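Local structure of glycerol dehydratase (Clostridium butyricum, 1R9D) at residues R287-Y296 with A354-A362. The protein probably dehydrates glycerol without coenzyme B12, as a lyase of the pyruvate formate lyase-like glycyl radical family. Sequence-based numbering, arbitrary orientation.
Sequences RFDQYMYPYY and ATNKVSYMA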
loop_
_atom_site.group_PDB
_atom_site.type_symbol
_atom_site.label_atom_id
_atom_site.label_comp_id
_atom_site.label_asym_id
_atom_site.label_seq_id
_atom_site.Cartn_x
_atom_site.Cartn_y
_atom_site.Cartn_z
ATOM N N ARG A 287 21.665 2.575 -26.736
ATOM C CA ARG A 287 22.729 2.017 -27.580
ATOM C C ARG A 287 22.322 0.938 -28.581
ATOM O O ARG A 287 22.846 -0.180 -28.564
ATOM C CB ARG A 287 23.874 1.497 -26.703
ATOM C CG ARG A 287 24.367 2.504 -25.672
ATOM C CD ARG A 287 25.731 2.118 -25.123
ATOM N NE ARG A 287 26.823 2.474 -26.032
ATOM C CZ ARG A 287 28.104 2.198 -25.802
ATOM N NH1 ARG A 287 28.452 1.553 -24.697
ATOM N NH2 ARG A 287 29.044 2.585 -26.661
ATOM N N PHE A 288 21.408 1.307 -29.469
ATOM C CA PHE A 288 20.878 0.430 -30.509
ATOM C C PHE A 288 21.990 -0.263 -31.303
ATOM O O PHE A 288 21.913 -1.461 -31.584
ATOM C CB PHE A 288 20.013 1.274 -31.452
ATOM C CG PHE A 288 19.260 0.483 -32.488
ATOM C CD1 PHE A 288 18.055 -0.139 -32.172
ATOM C CD2 PHE A 288 19.723 0.425 -33.802
ATOM C CE1 PHE A 288 17.315 -0.806 -33.158
ATOM C CE2 PHE A 288 18.993 -0.237 -34.790
ATOM C CZ PHE A 288 17.786 -0.850 -34.468
ATOM N N ASP A 289 23.027 0.488 -31.657
ATOM C CA ASP A 289 24.125 -0.071 -32.431
ATOM C C ASP A 289 24.890 -1.163 -31.691
ATOM O O ASP A 289 25.446 -2.068 -32.312
ATOM C CB ASP A 289 25.080 1.046 -32.888
ATOM C CG ASP A 289 25.829 1.708 -31.733
ATOM O OD1 ASP A 289 25.302 1.740 -30.600
ATOM O OD2 ASP A 289 26.941 2.221 -31.978
ATOM N N GLN A 290 24.900 -1.100 -30.366
ATOM C CA GLN A 290 25.613 -2.099 -29.587
ATOM C C GLN A 290 24.871 -3.427 -29.436
ATOM O O GLN A 290 25.488 -4.488 -29.546
ATOM C CB GLN A 290 25.963 -1.531 -28.213
ATOM C CG GLN A 290 26.836 -0.277 -28.294
ATOM C CD GLN A 290 28.119 -0.512 -29.077
ATOM O OE1 GLN A 290 28.880 -1.429 -28.773
ATOM N NE2 GLN A 290 28.364 0.318 -30.090
ATOM N N TYR A 291 23.566 -3.393 -29.186
ATOM C CA TYR A 291 22.841 -4.655 -29.042
ATOM C C TYR A 291 22.275 -5.212 -30.346
ATOM O O TYR A 291 21.905 -6.383 -30.411
ATOM C CB TYR A 291 21.738 -4.554 -27.965
ATOM C CG TYR A 291 20.710 -3.451 -28.121
ATOM C CD1 TYR A 291 19.700 -3.529 -29.082
ATOM C CD2 TYR A 291 20.724 -2.340 -27.273
ATOM C CE1 TYR A 291 18.726 -2.529 -29.192
ATOM C CE2 TYR A 291 19.759 -1.334 -27.378
ATOM C CZ TYR A 291 18.765 -1.433 -28.337
ATOM O OH TYR A 291 17.822 -0.436 -28.447
ATOM N N MET A 292 22.222 -4.394 -31.392
ATOM C CA MET A 292 21.702 -4.875 -32.672
ATOM C C MET A 292 22.802 -5.389 -33.595
ATOM O O MET A 292 22.551 -6.245 -34.446
ATOM C CB MET A 292 20.924 -3.774 -33.399
ATOM C CG MET A 292 19.623 -3.357 -32.731
ATOM S SD MET A 292 18.442 -4.721 -32.524
ATOM C CE MET A 292 17.703 -4.809 -34.180
ATOM N N TYR A 293 24.021 -4.884 -33.423
ATOM C CA TYR A 293 25.132 -5.292 -34.280
ATOM C C TYR A 293 25.401 -6.801 -34.323
ATOM O O TYR A 293 25.634 -7.361 -35.397
ATOM C CB TYR A 293 26.416 -4.553 -33.885
ATOM C CG TYR A 293 27.613 -4.963 -34.717
ATOM C CD1 TYR A 293 27.683 -4.650 -36.073
ATOM C CD2 TYR A 293 28.651 -5.701 -34.156
ATOM C CE1 TYR A 293 28.759 -5.069 -36.852
ATOM C CE2 TYR A 293 29.729 -6.126 -34.923
ATOM C CZ TYR A 293 29.777 -5.808 -36.270
ATOM O OH TYR A 293 30.837 -6.246 -37.032
ATOM N N PRO A 294 25.385 -7.476 -33.161
ATOM C CA PRO A 294 25.638 -8.921 -33.169
ATOM C C PRO A 294 24.714 -9.700 -34.108
ATOM O O PRO A 294 25.146 -10.644 -34.765
ATOM C CB PRO A 294 25.453 -9.304 -31.706
ATOM C CG PRO A 294 25.969 -8.085 -30.993
ATOM C CD PRO A 294 25.323 -6.964 -31.779
ATOM N N TYR A 295 23.450 -9.305 -34.174
ATOM C CA TYR A 295 22.502 -9.985 -35.048
ATOM C C TYR A 295 22.784 -9.674 -36.515
ATOM O O TYR A 295 22.588 -10.523 -37.384
ATOM C CB TYR A 295 21.068 -9.602 -34.677
ATOM C CG TYR A 295 20.702 -10.029 -33.273
ATOM C CD1 TYR A 295 20.947 -9.196 -32.183
ATOM C CD2 TYR A 295 20.171 -11.298 -33.025
ATOM C CE1 TYR A 295 20.680 -9.616 -30.879
ATOM C CE2 TYR A 295 19.902 -11.728 -31.724
ATOM C CZ TYR A 295 20.162 -10.883 -30.657
ATOM O OH TYR A 295 19.929 -11.314 -29.370
ATOM N N TYR A 296 23.248 -8.460 -36.793
ATOM C CA TYR A 296 23.576 -8.085 -38.160
ATOM C C TYR A 296 24.824 -8.833 -38.613
ATOM O O TYR A 296 24.870 -9.376 -39.719
ATOM C CB TYR A 296 23.840 -6.582 -38.265
ATOM C CG TYR A 296 24.623 -6.204 -39.505
ATOM C CD1 TYR A 296 24.007 -6.137 -40.758
ATOM C CD2 TYR A 296 25.991 -5.959 -39.431
ATOM C CE1 TYR A 296 24.742 -5.833 -41.907
ATOM C CE2 TYR A 296 26.735 -5.659 -40.572
ATOM C CZ TYR A 296 26.106 -5.598 -41.805
ATOM O OH TYR A 296 26.855 -5.318 -42.928
ATOM N N ALA A 354 33.803 1.535 -29.633
ATOM C CA ALA A 354 32.757 0.573 -29.976
ATOM C C ALA A 354 32.007 0.861 -31.275
ATOM O O ALA A 354 30.918 0.329 -31.489
ATOM C CB ALA A 354 31.764 0.471 -28.823
ATOM N N THR A 355 32.574 1.696 -32.138
ATOM C CA THR A 355 31.925 2.011 -33.412
ATOM C C THR A 355 31.780 0.736 -34.247
ATOM O O THR A 355 32.701 -0.082 -34.297
ATOM C CB THR A 355 32.762 3.010 -34.246
ATOM O OG1 THR A 355 33.141 4.126 -33.433
ATOM C CG2 THR A 355 31.951 3.521 -35.428
ATOM N N ASN A 356 30.628 0.561 -34.890
ATOM C CA ASN A 356 30.415 -0.605 -35.743
ATOM C C ASN A 356 29.537 -0.276 -36.949
ATOM O O ASN A 356 29.073 0.857 -37.104
ATOM C CB ASN A 356 29.834 -1.792 -34.949
ATOM C CG ASN A 356 28.460 -1.515 -34.366
ATOM O OD1 ASN A 356 27.556 -1.049 -35.059
ATOM N ND2 ASN A 356 28.290 -1.827 -33.085
ATOM N N LYS A 357 29.319 -1.267 -37.809
ATOM C CA LYS A 357 28.523 -1.072 -39.015
ATOM C C LYS A 357 27.141 -0.470 -38.761
ATOM O O LYS A 357 26.706 0.415 -39.500
ATOM C CB LYS A 357 28.373 -2.401 -39.761
ATOM C CG LYS A 357 27.638 -2.290 -41.088
ATOM C CD LYS A 357 28.439 -1.489 -42.100
ATOM C CE LYS A 357 27.747 -1.463 -43.454
ATOM N NZ LYS A 357 28.548 -0.720 -44.466
ATOM N N VAL A 358 26.453 -0.950 -37.726
ATOM C CA VAL A 358 25.124 -0.442 -37.398
ATOM C C VAL A 358 25.200 1.017 -36.961
ATOM O O VAL A 358 24.252 1.779 -37.162
ATOM C CB VAL A 358 24.457 -1.278 -36.280
ATOM C CG1 VAL A 358 23.087 -0.706 -35.942
ATOM C CG2 VAL A 358 24.306 -2.719 -36.733
ATOM N N SER A 359 26.325 1.409 -36.371
ATOM C CA SER A 359 26.500 2.796 -35.942
ATOM C C SER A 359 26.287 3.687 -37.162
ATOM O O SER A 359 25.556 4.673 -37.106
ATOM C CB SER A 359 27.919 3.043 -35.413
ATOM O OG SER A 359 28.270 2.163 -34.360
ATOM N N TYR A 360 26.940 3.329 -38.265
ATOM C CA TYR A 360 26.836 4.104 -39.494
ATOM C C TYR A 360 25.483 3.968 -40.182
ATOM O O TYR A 360 25.014 4.904 -40.829
ATOM C CB TYR A 360 27.965 3.715 -40.455
ATOM C CG TYR A 360 29.326 4.213 -40.012
ATOM C CD1 TYR A 360 30.279 3.341 -39.487
ATOM C CD2 TYR A 360 29.647 5.570 -40.095
ATOM C CE1 TYR A 360 31.529 3.811 -39.049
ATOM C CE2 TYR A 360 30.885 6.051 -39.664
ATOM C CZ TYR A 360 31.818 5.169 -39.144
ATOM O OH TYR A 360 33.039 5.652 -38.725
ATOM N N MET A 361 24.848 2.808 -40.049
ATOM C CA MET A 361 23.544 2.619 -40.673
ATOM C C MET A 361 22.497 3.479 -39.983
ATOM O O MET A 361 21.503 3.872 -40.593
ATOM C CB MET A 361 23.132 1.147 -40.625
ATOM C CG MET A 361 23.999 0.253 -41.497
ATOM S SD MET A 361 23.341 -1.417 -41.631
ATOM C CE MET A 361 24.064 -2.170 -40.210
ATOM N N ALA A 362 22.722 3.782 -38.708
ATOM C CA ALA A 362 21.786 4.614 -37.966
ATOM C C ALA A 362 21.872 6.036 -38.505
ATOM O O ALA A 362 20.853 6.709 -38.686
ATOM C CB ALA A 362 22.124 4.588 -36.474
HETATM O O HOH W 1 29.970 -3.133 -31.063
HETATM O O HOH W 2 31.639 -3.142 -37.797
#
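With chi1 at 63°, the CG of Asn356 is tucked between its own backbone N and carbonyl carbon, and Tyr293, its CG anti to the backbone N, lays its ring against the resulting amide. The amide lies almost parallel to the ring, tilted by 12°, and Asn356 CB stands 3.8 Å from the ring centroid in a CH-pi contact. The amide works in two directions. Asn356 ND2 donates to Asp289 O at 3.0 Å, approaching from above the carbonyl plane, while OD1 caps the first turn of helix 357-369 by accepting from Ser359 N and, weakly, from Val358 N. Asn356 N returns a bond to Ser359 OG, completing a capping box. That hydroxyl in turn donates to the anti lone pair of Asp289 OD2 at 2.7 Å, so the cap is tied to the opposing helix at both of its residues. Gln290, bent at chi2, turns NE2 back to Ala354 O, 2.9 Å away and nearly straight; a water links its OE1 to Asn356 ND2. Val358 fits as a knob among Phe288, Asp289, Met292 and Tyr293, its CG2 at the Tyr293 ring edge. Farther along, Met361 CE sits over the Tyr296 face in a CH-pi contact, 4.0 Å from the centroid, with SD farther above it, a Met-aromatic contact; Lys357 CG packs against Tyr296 CE2. Tyr296 OH is hydrogen-bonded to Asp304 OD1. Segments 288-296 and 357-362 run at 119° to each other, packed against strand 341-344 and helix 304-317, with helix 260-277 also flanking helix 288-298; Gly345, just beyond the strand, donates its N to Asp289 OD2.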